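Local atomic coordinates of COPII coat assembly protein SEC16 (Saccharomyces cerevisiae, PDB entry 3MZK), a protein that takes part in initiating assembly of the COPII coat for transport vesicles leaving the endoplasmic reticulum and in cargo selection, and is also involved in autophagy. Residues 104-109 and 300-305; 112-117 and 269-274; 118-123 and 259-264. All coordinates share one frame; numbering follows the deposited sequence.

Interaction 1 of 3, residues 104-109 and 300-305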
ATOM      1  N   GLN B 104      29.713 -13.714 -13.656  1.00 62.34           N
ATOM      2  CA  GLN B 104      29.884 -12.310 -13.316  1.00 69.25           C
ATOM      3  C   GLN B 104      28.720 -11.759 -12.503  1.00 75.46           C
ATOM      4  O   GLN B 104      28.900 -10.862 -11.673  1.00 80.54           O
ATOM      5  CB  GLN B 104      30.098 -11.488 -14.587  1.00 69.77           C
ATOM      6  CG  GLN B 104      31.430 -11.773 -15.261  1.00 70.58           C
ATOM      7  CD  GLN B 104      31.494 -11.269 -16.686  1.00 72.33           C
ATOM      8  OE1 GLN B 104      30.494 -11.259 -17.404  1.00 87.80           O
ATOM      9  NE2 GLN B 104      32.679 -10.848 -17.105  1.00 69.79           N
ATOM     10  N   LEU B 105      27.528 -12.293 -12.741  1.00 65.09           N
ATOM     11  CA  LEU B 105      26.353 -11.880 -11.990  1.00 58.29           C
ATOM     12  C   LEU B 105      26.510 -12.243 -10.520  1.00 59.97           C
ATOM     13  O   LEU B 105      26.296 -11.408  -9.637  1.00 43.97           O
ATOM     14  CB  LEU B 105      25.101 -12.534 -12.561  1.00 57.76           C
ATOM     15  CG  LEU B 105      23.818 -12.289 -11.768  1.00 59.90           C
ATOM     16  CD1 LEU B 105      23.568 -10.802 -11.627  1.00 51.52           C
ATOM     17  CD2 LEU B 105      22.633 -12.979 -12.434  1.00 54.42           C
ATOM     18  N   LEU B 106      26.893 -13.491 -10.265  1.00 57.71           N
ATOM     19  CA  LEU B 106      27.123 -13.958  -8.903  1.00 58.11           C
ATOM     20  C   LEU B 106      28.253 -13.189  -8.220  1.00 67.27           C
ATOM     21  O   LEU B 106      28.205 -12.936  -7.014  1.00 68.99           O
ATOM     22  CB  LEU B 106      27.407 -15.459  -8.891  1.00 56.68           C
ATOM     23  CG  LEU B 106      26.180 -16.355  -9.093  1.00 58.95           C
ATOM     24  CD1 LEU B 106      26.594 -17.800  -9.287  1.00 68.30           C
ATOM     25  CD2 LEU B 106      25.223 -16.227  -7.916  1.00 58.07           C
ATOM     26  N   GLU B 107      29.266 -12.812  -8.994  1.00 71.12           N
ATOM     27  CA  GLU B 107      30.373 -12.032  -8.453  1.00 72.92           C
ATOM     28  C   GLU B 107      29.885 -10.671  -7.956  1.00 67.81           C
ATOM     29  O   GLU B 107      30.219 -10.254  -6.850  1.00 64.57           O
ATOM     30  CB  GLU B 107      31.477 -11.856  -9.494  1.00 70.69           C
ATOM     31  CG  GLU B 107      32.761 -11.286  -8.923  1.00 81.91           C
ATOM     32  CD  GLU B 107      33.793 -10.983  -9.991  1.00 86.97           C
ATOM     33  OE1 GLU B 107      33.396 -10.732 -11.151  1.00 81.94           O
ATOM     34  OE2 GLU B 107      35.001 -10.999  -9.669  1.00 84.81           O
ATOM     35  N   MET B 108      29.090  -9.984  -8.772  1.00 62.93           N
ATOM     36  CA  MET B 108      28.505  -8.706  -8.369  1.00 70.08           C
ATOM     37  C   MET B 108      27.747  -8.830  -7.055  1.00 77.42           C
ATOM     38  O   MET B 108      28.016  -8.100  -6.101  1.00 84.21           O
ATOM     39  CB  MET B 108      27.540  -8.182  -9.432  1.00 66.10           C
ATOM     40  CG  MET B 108      28.178  -7.728 -10.720  1.00 66.82           C
ATOM     41  SD  MET B 108      26.933  -7.005 -11.800  1.00 71.73           S
ATOM     42  CE  MET B 108      26.216  -5.799 -10.695  1.00117.61           C
ATOM     43  N   LYS B 109      26.787  -9.749  -7.021  1.00 68.64           N
ATOM     44  CA  LYS B 109      25.919  -9.897  -5.865  1.00 71.26           C
ATOM     45  C   LYS B 109      26.733 -10.256  -4.633  1.00 71.46           C
ATOM     46  O   LYS B 109      26.329  -9.995  -3.502  1.00 72.70           O
ATOM     47  CB  LYS B 109      24.849 -10.951  -6.141  1.00 70.13           C
ATOM     48  CG  LYS B 109      23.981 -10.633  -7.351  1.00 57.25           C
ATOM     49  CD  LYS B 109      22.962 -11.734  -7.620  1.00 58.51           C
ATOM     50  CE  LYS B 109      21.622 -11.453  -6.960  1.00 64.28           C
ATOM     51  NZ  LYS B 109      21.695 -11.444  -5.476  1.00 74.00           N
ATOM     52  N   LEU B 300      17.635 -15.101 -14.826  1.00 49.68           N
ATOM     53  CA  LEU B 300      16.523 -14.283 -14.342  1.00 49.83           C
ATOM     54  C   LEU B 300      16.179 -14.574 -12.885  1.00 43.21           C
ATOM     55  O   LEU B 300      15.940 -13.649 -12.112  1.00 55.05           O
ATOM     56  CB  LEU B 300      15.280 -14.435 -15.227  1.00 45.34           C
ATOM     57  CG  LEU B 300      15.506 -14.269 -16.733  1.00 59.03           C
ATOM     58  CD1 LEU B 300      14.197 -13.980 -17.448  1.00 58.71           C
ATOM     59  CD2 LEU B 300      16.521 -13.171 -17.010  1.00 41.01           C
ATOM     60  N   PHE B 301      16.164 -15.851 -12.512  1.00 49.13           N
ATOM     61  CA  PHE B 301      15.838 -16.254 -11.142  1.00 53.72           C
ATOM     62  C   PHE B 301      16.861 -15.722 -10.146  1.00 53.43           C
ATOM     63  O   PHE B 301      16.505 -15.295  -9.042  1.00 52.74           O
ATOM     64  CB  PHE B 301      15.742 -17.782 -11.024  1.00 52.47           C
ATOM     65  CG  PHE B 301      14.594 -18.380 -11.785  1.00 53.84           C
ATOM     66  CD1 PHE B 301      13.444 -17.645 -12.029  1.00 50.92           C
ATOM     67  CD2 PHE B 301      14.669 -19.680 -12.266  1.00 48.24           C
ATOM     68  CE1 PHE B 301      12.380 -18.199 -12.733  1.00 58.44           C
ATOM     69  CE2 PHE B 301      13.607 -20.242 -12.974  1.00 47.89           C
ATOM     70  CZ  PHE B 301      12.461 -19.501 -13.207  1.00 51.84           C
ATOM     71  N   ILE B 302      18.130 -15.757 -10.542  1.00 37.49           N
ATOM     72  CA  ILE B 302      19.212 -15.208  -9.731  1.00 48.38           C
ATOM     73  C   ILE B 302      19.025 -13.707  -9.491  1.00 56.39           C
ATOM     74  O   ILE B 302      19.075 -13.232  -8.351  1.00 48.12           O
ATOM     75  CB  ILE B 302      20.573 -15.445 -10.400  1.00 58.42           C
ATOM     76  CG1 ILE B 302      20.911 -16.937 -10.385  1.00 55.18           C
ATOM     77  CG2 ILE B 302      21.660 -14.651  -9.701  1.00 51.47           C
ATOM     78  CD1 ILE B 302      22.016 -17.333 -11.349  1.00 48.26           C
ATOM     79  N   ILE B 303      18.806 -12.963 -10.570  1.00 55.37           N
ATOM     80  CA  ILE B 303      18.562 -11.531 -10.460  1.00 47.59           C
ATOM     81  C   ILE B 303      17.362 -11.266  -9.564  1.00 52.78           C
ATOM     82  O   ILE B 303      17.361 -10.323  -8.776  1.00 50.32           O
ATOM     83  CB  ILE B 303      18.310 -10.893 -11.832  1.00 38.87           C
ATOM     84  CG1 ILE B 303      19.521 -11.086 -12.742  1.00 39.55           C
ATOM     85  CG2 ILE B 303      18.003  -9.416 -11.683  1.00 45.31           C
ATOM     86  CD1 ILE B 303      19.273 -10.658 -14.168  1.00 38.15           C
ATOM     87  N   GLY B 304      16.340 -12.106  -9.688  1.00 53.98           N
ATOM     88  CA  GLY B 304      15.123 -11.947  -8.916  1.00 49.14           C
ATOM     89  C   GLY B 304      15.259 -12.435  -7.491  1.00 54.38           C
ATOM     90  O   GLY B 304      14.324 -12.336  -6.700  1.00 64.53           O
ATOM     91  N   ASN B 305      16.434 -12.958  -7.161  1.00 63.05           N
ATOM     92  CA  ASN B 305      16.681 -13.557  -5.851  1.00 61.74           C
ATOM     93  C   ASN B 305      15.699 -14.663  -5.485  1.00 61.07           C
ATOM     94  O   ASN B 305      15.314 -14.799  -4.324  1.00 62.77           O
ATOM     95  CB  ASN B 305      16.707 -12.497  -4.752  1.00 48.21           C
ATOM     96  CG  ASN B 305      18.107 -12.018  -4.450  1.00 67.20           C
ATOM     97  OD1 ASN B 305      18.957 -11.965  -5.335  1.00 73.85           O
ATOM     98  ND2 ASN B 305      18.363 -11.687  -3.190  1.00 77.70           N
TER
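Leu105 and Ile302 meet through methyl groups. CD2 of Leu105 comes to 3.3 Å from CG2 of Ile302, and the two side chains run past each other in opposite directions. Leu105 CD2 also reaches CG1 of Ile303 at 3.7 Å. There the side chains cross at about a right angle. One leucine branch thus touches two consecutive isoleucines. Leu105 sends CG away from its own backbone N (chi1 174°), and this brings CD2 forward between them. Leu106 adds a looser touch, its CD2 lying 4.3 Å from Ile302 CG2.

These residues join helix 101-111 to the last turn of helix 294-303, in the alpha-helical domain of the ACE1-Sec16 type. The two segments are 191 residues apart in sequence. Leu106 also packs on Trp335 and Tyr339 of helix 330-344. Ile303 also touches Trp116 and Leu281.

The polar part is a single hydrogen bond. Lys109 NZ donates to OD1 of Asn305 over 2.8 Å. It arrives in the carbonyl plane, on a lone pair, at a C=O...N angle of 136°. Asn305 has left the helix with positive phi, in a Schellman motif. The lysine aliphatic chain passes Ile302, and Lys109 CD lies 3.8 Å from Ile302 CG2. It then bends at chi3 (94°) and chi4, which carries NZ round to the amide. Lys109 CE lies 3.4 Å from Ile302 O. The positive charge therefore sits at the carbonyl end of the helix, where the helix dipole would probably favour it. A leucine in place of Lys109 would probably leave Asn305 OD1 without this donor and its amide freer to turn.

Interaction 2 of 3, residues 112-117 and 269-274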
ATOM      1  N   ASP B 112      28.223  -6.604  -3.238  1.00124.06           N
ATOM      2  CA  ASP B 112      27.386  -5.433  -3.003  1.00130.22           C
ATOM      3  C   ASP B 112      27.830  -4.296  -3.921  1.00124.23           C
ATOM      4  O   ASP B 112      27.437  -3.143  -3.739  1.00131.24           O
ATOM      5  CB  ASP B 112      27.405  -5.003  -1.535  1.00143.62           C
ATOM      6  CG  ASP B 112      26.706  -5.998  -0.630  1.00146.73           C
ATOM      7  OD1 ASP B 112      27.110  -7.181  -0.619  1.00143.86           O
ATOM      8  OD2 ASP B 112      25.743  -5.600   0.060  1.00147.95           O
ATOM      9  N   LYS B 113      28.662  -4.640  -4.902  1.00108.61           N
ATOM     10  CA  LYS B 113      29.022  -3.731  -5.983  1.00112.04           C
ATOM     11  C   LYS B 113      28.011  -3.893  -7.109  1.00115.09           C
ATOM     12  O   LYS B 113      28.366  -3.904  -8.288  1.00107.32           O
ATOM     13  CB  LYS B 113      30.425  -4.039  -6.503  1.00121.59           C
ATOM     14  CG  LYS B 113      31.546  -3.604  -5.572  1.00132.25           C
ATOM     15  CD  LYS B 113      32.904  -4.063  -6.088  1.00131.08           C
ATOM     16  CE  LYS B 113      33.193  -3.516  -7.478  1.00121.74           C
ATOM     17  NZ  LYS B 113      34.485  -4.031  -8.010  1.00110.59           N
ATOM     18  N   VAL B 114      26.745  -4.013  -6.725  1.00120.76           N
ATOM     19  CA  VAL B 114      25.675  -4.333  -7.659  1.00103.65           C
ATOM     20  C   VAL B 114      24.606  -3.237  -7.733  1.00 93.70           C
ATOM     21  O   VAL B 114      23.973  -2.894  -6.732  1.00 79.01           O
ATOM     22  CB  VAL B 114      25.034  -5.696  -7.305  1.00 88.10           C
ATOM     23  CG1 VAL B 114      24.728  -5.765  -5.819  1.00 86.57           C
ATOM     24  CG2 VAL B 114      23.785  -5.942  -8.129  1.00 82.31           C
ATOM     25  N   ASN B 115      24.438  -2.682  -8.931  1.00 94.06           N
ATOM     26  CA  ASN B 115      23.363  -1.746  -9.237  1.00 80.93           C
ATOM     27  C   ASN B 115      22.614  -2.265 -10.458  1.00 72.23           C
ATOM     28  O   ASN B 115      23.208  -2.921 -11.311  1.00 80.99           O
ATOM     29  CB  ASN B 115      23.923  -0.341  -9.519  1.00 50.72           C
ATOM     30  N   TRP B 116      21.317  -1.981 -10.543  1.00 54.74           N
ATOM     31  CA  TRP B 116      20.532  -2.383 -11.705  1.00 51.61           C
ATOM     32  C   TRP B 116      21.176  -1.904 -13.001  1.00 70.13           C
ATOM     33  O   TRP B 116      21.044  -2.546 -14.042  1.00 90.64           O
ATOM     34  CB  TRP B 116      19.104  -1.853 -11.618  1.00 48.83           C
ATOM     35  CG  TRP B 116      18.366  -2.294 -10.403  1.00 64.57           C
ATOM     36  CD1 TRP B 116      17.867  -1.497  -9.419  1.00 71.31           C
ATOM     37  CD2 TRP B 116      18.046  -3.640 -10.032  1.00 81.16           C
ATOM     38  NE1 TRP B 116      17.247  -2.261  -8.459  1.00 82.28           N
ATOM     39  CE2 TRP B 116      17.346  -3.582  -8.812  1.00 81.35           C
ATOM     40  CE3 TRP B 116      18.281  -4.890 -10.614  1.00 86.08           C
ATOM     41  CZ2 TRP B 116      16.877  -4.723  -8.163  1.00 77.19           C
ATOM     42  CZ3 TRP B 116      17.815  -6.024  -9.967  1.00 73.54           C
ATOM     43  CH2 TRP B 116      17.122  -5.932  -8.756  1.00 69.32           C
ATOM     44  N   LYS B 117      21.869  -0.773 -12.937  1.00 71.67           N
ATOM     45  CA  LYS B 117      22.607  -0.279 -14.089  1.00 78.35           C
ATOM     46  C   LYS B 117      23.697  -1.283 -14.444  1.00 81.94           C
ATOM     47  O   LYS B 117      23.818  -1.712 -15.593  1.00 79.80           O
ATOM     48  CB  LYS B 117      23.222   1.090 -13.793  1.00 75.04           C
ATOM     49  N   ASP B 269      17.074   1.912  -1.252  1.00173.51           N
ATOM     50  CA  ASP B 269      16.677   0.575  -1.672  1.00165.88           C
ATOM     51  C   ASP B 269      17.376   0.183  -2.971  1.00156.92           C
ATOM     52  O   ASP B 269      16.729   0.006  -4.003  1.00153.80           O
ATOM     53  CB  ASP B 269      15.159   0.503  -1.845  1.00167.90           C
ATOM     54  N   PRO B 270      18.710   0.047  -2.918  1.00153.43           N
ATOM     55  CA  PRO B 270      19.510  -0.277  -4.103  1.00148.32           C
ATOM     56  C   PRO B 270      19.279  -1.720  -4.521  1.00138.26           C
ATOM     57  O   PRO B 270      19.500  -2.084  -5.675  1.00137.89           O
ATOM     58  CB  PRO B 270      20.954  -0.111  -3.610  1.00151.42           C
ATOM     59  CG  PRO B 270      20.856   0.577  -2.275  1.00154.41           C
ATOM     60  CD  PRO B 270      19.543   0.165  -1.713  1.00154.50           C
ATOM     61  N   LEU B 271      18.834  -2.532  -3.568  1.00125.85           N
ATOM     62  CA  LEU B 271      18.633  -3.952  -3.802  1.00105.35           C
ATOM     63  C   LEU B 271      17.166  -4.332  -3.661  1.00 98.95           C
ATOM     64  O   LEU B 271      16.840  -5.500  -3.448  1.00109.05           O
ATOM     65  CB  LEU B 271      19.477  -4.769  -2.824  1.00103.24           C
ATOM     66  CG  LEU B 271      20.978  -4.485  -2.836  1.00 97.59           C
ATOM     67  CD1 LEU B 271      21.670  -5.195  -1.681  1.00 91.62           C
ATOM     68  CD2 LEU B 271      21.585  -4.890  -4.171  1.00100.07           C
ATOM     69  N   LEU B 272      16.282  -3.346  -3.775  1.00 82.79           N
ATOM     70  CA  LEU B 272      14.851  -3.612  -3.697  1.00 75.25           C
ATOM     71  C   LEU B 272      14.235  -3.671  -5.087  1.00 74.87           C
ATOM     72  O   LEU B 272      14.033  -2.646  -5.736  1.00 88.34           O
ATOM     73  CB  LEU B 272      14.136  -2.561  -2.843  1.00 75.76           C
ATOM     74  CG  LEU B 272      12.621  -2.742  -2.682  1.00 69.46           C
ATOM     75  CD1 LEU B 272      12.298  -3.993  -1.880  1.00 66.17           C
ATOM     76  CD2 LEU B 272      12.008  -1.523  -2.026  1.00 73.04           C
ATOM     77  N   ILE B 273      13.946  -4.884  -5.540  1.00 66.84           N
ATOM     78  CA  ILE B 273      13.307  -5.090  -6.826  1.00 67.62           C
ATOM     79  C   ILE B 273      11.844  -4.687  -6.703  1.00 66.19           C
ATOM     80  O   ILE B 273      11.158  -5.106  -5.772  1.00 82.18           O
ATOM     81  CB  ILE B 273      13.403  -6.569  -7.252  1.00 81.95           C
ATOM     82  CG1 ILE B 273      14.672  -7.200  -6.670  1.00103.35           C
ATOM     83  CG2 ILE B 273      13.370  -6.701  -8.773  1.00 70.81           C
ATOM     84  CD1 ILE B 273      14.782  -8.696  -6.875  1.00106.87           C
ATOM     85  N   PRO B 274      11.361  -3.849  -7.628  1.00 64.62           N
ATOM     86  CA  PRO B 274       9.946  -3.467  -7.583  1.00 57.60           C
ATOM     87  C   PRO B 274       9.100  -4.658  -7.984  1.00 61.68           C
ATOM     88  O   PRO B 274       9.411  -5.304  -8.979  1.00 64.45           O
ATOM     89  CB  PRO B 274       9.838  -2.366  -8.646  1.00 44.60           C
ATOM     90  CG  PRO B 274      11.259  -1.958  -8.952  1.00 54.58           C
ATOM     91  CD  PRO B 274      12.087  -3.177  -8.717  1.00 70.66           C
TER
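A type I beta turn, Asp269 to Leu272, and Ile273 after it pack against the link after helix 101-111 and the start of helix 116-123, with Leu271 touching Val114 and Ile273 touching Trp116. The turn belongs to the loop between helix 252-261 and helix 275-290. Its own bond, Leu272 N to Asp269 O, is weak. The touching parts of the two segments run 57° apart.

Trp116, in the first turn of its helix, buries the most surface of any residue in the contact. The outer edge of its six-membered ring meets Ile273. Trp116 CH2 lies 3.5 Å from Ile273 CG1, and CZ2 of Trp116 is 3.6 Å from that CG1. CG1 sits near the ring plane, so this is an edge contact and not a stack. The two side chains cross at about a right angle. CG2 of Ile273 also approaches, at 3.8 Å from Trp116 CH2. On the indole N side, Trp116 NE1 is 3.6 Å from Pro270 O. The carbonyl comes to the ring obliquely, and the pair does not count as a hydrogen bond. Ile263 and Ile303 also touch this tryptophan.

The second patch is smaller. CG1 of Val114 meets CD2 of Leu271 at 3.7 Å, again with side chains crossed nearly at right angles. With chi1 near 48°, CG1 is the valine branch that meets Leu271. Although Leu271 starts out pointing away, its branched end turns back to the valine. CD1 of Leu271 is 4.4 Å from OD2 of Asp112.

This is a surface contact, and several of its residues are exposed. Its chemistry is mostly apolar, with no hydrogen bond between the segments. The contact rests mainly on buried hydrocarbon and not on directional bonds.

Interaction 3 of 3, residues 118-123 and 259-264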
ATOM      1  N   ASN B 118      24.479  -1.664 -13.442  1.00 76.71           N
ATOM      2  CA  ASN B 118      25.578  -2.597 -13.649  1.00 82.75           C
ATOM      3  C   ASN B 118      25.102  -3.945 -14.174  1.00 82.17           C
ATOM      4  O   ASN B 118      25.681  -4.496 -15.110  1.00 84.59           O
ATOM      5  CB  ASN B 118      26.361  -2.784 -12.353  1.00 91.57           C
ATOM      6  CG  ASN B 118      26.682  -1.469 -11.679  1.00100.03           C
ATOM      7  OD1 ASN B 118      26.457  -1.303 -10.480  1.00103.32           O
ATOM      8  ND2 ASN B 118      27.204  -0.519 -12.451  1.00 88.75           N
ATOM      9  N   ILE B 119      24.044  -4.474 -13.566  1.00 68.30           N
ATOM     10  CA  ILE B 119      23.485  -5.745 -14.004  1.00 71.71           C
ATOM     11  C   ILE B 119      22.956  -5.629 -15.429  1.00 74.17           C
ATOM     12  O   ILE B 119      23.137  -6.536 -16.244  1.00 65.79           O
ATOM     13  CB  ILE B 119      22.349  -6.223 -13.081  1.00 60.97           C
ATOM     14  CG1 ILE B 119      22.882  -6.533 -11.683  1.00 52.43           C
ATOM     15  CG2 ILE B 119      21.687  -7.454 -13.662  1.00 45.03           C
ATOM     16  CD1 ILE B 119      21.798  -6.867 -10.689  1.00 49.31           C
ATOM     17  N   SER B 120      22.303  -4.509 -15.724  1.00 63.96           N
ATOM     18  CA  SER B 120      21.779  -4.262 -17.059  1.00 61.96           C
ATOM     19  C   SER B 120      22.894  -4.293 -18.099  1.00 64.45           C
ATOM     20  O   SER B 120      22.768  -4.947 -19.133  1.00 65.13           O
ATOM     21  CB  SER B 120      21.043  -2.921 -17.108  1.00 75.64           C
ATOM     22  OG  SER B 120      20.598  -2.626 -18.422  1.00 84.84           O
ATOM     23  N   LYS B 121      23.983  -3.587 -17.818  1.00 66.89           N
ATOM     24  CA  LYS B 121      25.102  -3.483 -18.756  1.00 75.75           C
ATOM     25  C   LYS B 121      25.808  -4.818 -18.938  1.00 67.74           C
ATOM     26  O   LYS B 121      26.401  -5.079 -19.982  1.00 74.82           O
ATOM     27  CB  LYS B 121      26.104  -2.421 -18.295  1.00 76.42           C
ATOM     28  N   LEU B 122      25.749  -5.656 -17.910  1.00 62.76           N
ATOM     29  CA  LEU B 122      26.338  -6.987 -17.981  1.00 56.68           C
ATOM     30  C   LEU B 122      25.586  -7.853 -18.985  1.00 54.51           C
ATOM     31  O   LEU B 122      26.201  -8.501 -19.823  1.00 59.04           O
ATOM     32  CB  LEU B 122      26.340  -7.643 -16.603  1.00 54.97           C
ATOM     33  CG  LEU B 122      26.821  -9.090 -16.542  1.00 62.90           C
ATOM     34  CD1 LEU B 122      28.237  -9.212 -17.079  1.00 62.75           C
ATOM     35  CD2 LEU B 122      26.739  -9.604 -15.118  1.00 64.80           C
ATOM     36  N   LEU B 123      24.258  -7.853 -18.903  1.00 51.59           N
ATOM     37  CA  LEU B 123      23.430  -8.586 -19.852  1.00 43.92           C
ATOM     38  C   LEU B 123      23.641  -8.094 -21.272  1.00 57.88           C
ATOM     39  O   LEU B 123      23.762  -8.888 -22.203  1.00 74.72           O
ATOM     40  CB  LEU B 123      21.949  -8.455 -19.502  1.00 45.96           C
ATOM     41  CG  LEU B 123      21.466  -9.137 -18.224  1.00 53.06           C
ATOM     42  CD1 LEU B 123      19.999  -8.845 -17.983  1.00 64.66           C
ATOM     43  CD2 LEU B 123      21.700 -10.630 -18.298  1.00 57.32           C
ATOM     44  N   VAL B 259      14.486  -3.626 -19.144  1.00 49.76           N
ATOM     45  CA  VAL B 259      13.640  -3.508 -17.965  1.00 49.88           C
ATOM     46  C   VAL B 259      14.428  -3.020 -16.753  1.00 57.57           C
ATOM     47  O   VAL B 259      14.018  -2.079 -16.077  1.00 51.12           O
ATOM     48  CB  VAL B 259      12.945  -4.840 -17.628  1.00 57.29           C
ATOM     49  CG1 VAL B 259      12.288  -4.767 -16.262  1.00 61.19           C
ATOM     50  CG2 VAL B 259      11.927  -5.189 -18.699  1.00 45.16           C
ATOM     51  N   LEU B 260      15.565  -3.653 -16.490  1.00 52.52           N
ATOM     52  CA  LEU B 260      16.362  -3.317 -15.313  1.00 56.25           C
ATOM     53  C   LEU B 260      16.846  -1.869 -15.326  1.00 57.02           C
ATOM     54  O   LEU B 260      16.820  -1.187 -14.302  1.00 68.86           O
ATOM     55  CB  LEU B 260      17.549  -4.279 -15.163  1.00 38.60           C
ATOM     56  CG  LEU B 260      17.182  -5.750 -14.957  1.00 47.38           C
ATOM     57  CD1 LEU B 260      18.427  -6.608 -14.802  1.00 46.83           C
ATOM     58  CD2 LEU B 260      16.257  -5.923 -13.758  1.00 35.34           C
ATOM     59  N   ILE B 261      17.281  -1.403 -16.491  1.00 55.96           N
ATOM     60  CA  ILE B 261      17.871  -0.074 -16.604  1.00 64.06           C
ATOM     61  C   ILE B 261      16.815   1.018 -16.477  1.00 66.15           C
ATOM     62  O   ILE B 261      17.145   2.187 -16.311  1.00 64.48           O
ATOM     63  CB  ILE B 261      18.644   0.097 -17.928  1.00 50.59           C
ATOM     64  CG1 ILE B 261      19.749   1.142 -17.773  1.00 47.57           C
ATOM     65  CG2 ILE B 261      17.697   0.446 -19.061  1.00 51.03           C
ATOM     66  CD1 ILE B 261      20.682   1.219 -18.970  1.00 45.56           C
ATOM     67  N   ASN B 262      15.547   0.630 -16.547  1.00 56.43           N
ATOM     68  CA  ASN B 262      14.449   1.580 -16.421  1.00 48.79           C
ATOM     69  C   ASN B 262      13.808   1.556 -15.043  1.00 65.05           C
ATOM     70  O   ASN B 262      12.758   2.162 -14.829  1.00 61.27           O
ATOM     71  CB  ASN B 262      13.386   1.320 -17.486  1.00 61.15           C
ATOM     72  CG  ASN B 262      13.798   1.819 -18.845  1.00 70.16           C
ATOM     73  OD1 ASN B 262      14.277   2.941 -18.982  1.00 84.83           O
ATOM     74  ND2 ASN B 262      13.625   0.987 -19.860  1.00 80.13           N
ATOM     75  N   ILE B 263      14.432   0.846 -14.112  1.00 71.87           N
ATOM     76  CA  ILE B 263      13.944   0.813 -12.741  1.00 76.97           C
ATOM     77  C   ILE B 263      14.277   2.137 -12.061  1.00 73.61           C
ATOM     78  O   ILE B 263      15.424   2.578 -12.082  1.00 67.51           O
ATOM     79  CB  ILE B 263      14.553  -0.360 -11.941  1.00 74.49           C
ATOM     80  CG1 ILE B 263      14.092  -1.697 -12.518  1.00 63.16           C
ATOM     81  CG2 ILE B 263      14.167  -0.273 -10.470  1.00 67.02           C
ATOM     82  CD1 ILE B 263      14.573  -2.884 -11.725  1.00 62.39           C
ATOM     83  N   PRO B 264      13.268   2.790 -11.472  1.00 68.56           N
ATOM     84  CA  PRO B 264      13.488   4.080 -10.812  1.00 75.63           C
ATOM     85  C   PRO B 264      14.520   3.970  -9.696  1.00 86.99           C
ATOM     86  O   PRO B 264      14.356   3.155  -8.789  1.00 83.33           O
ATOM     87  CB  PRO B 264      12.113   4.410 -10.232  1.00 66.64           C
ATOM     88  CG  PRO B 264      11.155   3.666 -11.099  1.00 63.99           C
ATOM     89  CD  PRO B 264      11.854   2.387 -11.440  1.00 61.77           C
TER
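Ser120 and Ile261 have the nearest CA atoms of segments 118-123 and 259-264, 5.7 Å apart. The serine hydroxyl lies against the isoleucine. Ser120 OG lies 3.4 Å from Ile261 CB and 3.9 Å from Ile261 CD1. This is packing of a polar atom on hydrocarbon. The polar bond of OG goes to another residue: it is hydrogen-bonded to the backbone O of Ala257 of helix 252-261, four residues before Ile261. With chi1 at 176°, OG is turned away from the backbone N of its own residue and towards that helix.

The apolar contacts gather on Leu260. Leu260 CD1 meets Ile119 CG2 at 3.6 Å, the side chains crossing at a slant. Leu260 CD1 is also 4.2 Å from Leu123 CD1, and these two side chains cross at about a right angle. Ile119 and Leu123 are one helical turn apart, so Leu260 touches both from one side chain. Leu123 also rests on Val256 and Ala257 of the opposing helix.

The contact joins two helices of the ACE1-type domain and lies near the subunit interface. Ile261 packs on Thr163 of the second subunit, another copy of this protein. Asn262 makes weak hydrogen bonds to His166 and Leu161 of that subunit.

The small serine side chain is consistent with the close approach of the two segments here. Its hydroxyl is buried but satisfied by Ala257 O, which links the two helices by a polar bond beside the hydrocarbon of Leu260.

The three contacts form one cluster in the alpha-helical domain. The centres of interactions 1 and 2 are about 11 Å apart, those of 1 and 3 about 12 Å, and those of 2 and 3 about 9 Å. Along the chain they are nested: interaction 3 lies inside the loop closed by interaction 2, which lies inside that of interaction 1. Helix 101-111 serves interaction 1, and the next helix, 116-123, serves interactions 2 and 3. Met108 joins them by touching Val114, Asn118 and Ile119. The helix pair 101-111 and 116-123 is thus packed against segments 259-264, 269-274 and 300-305, tying sequence-distant parts into one domain.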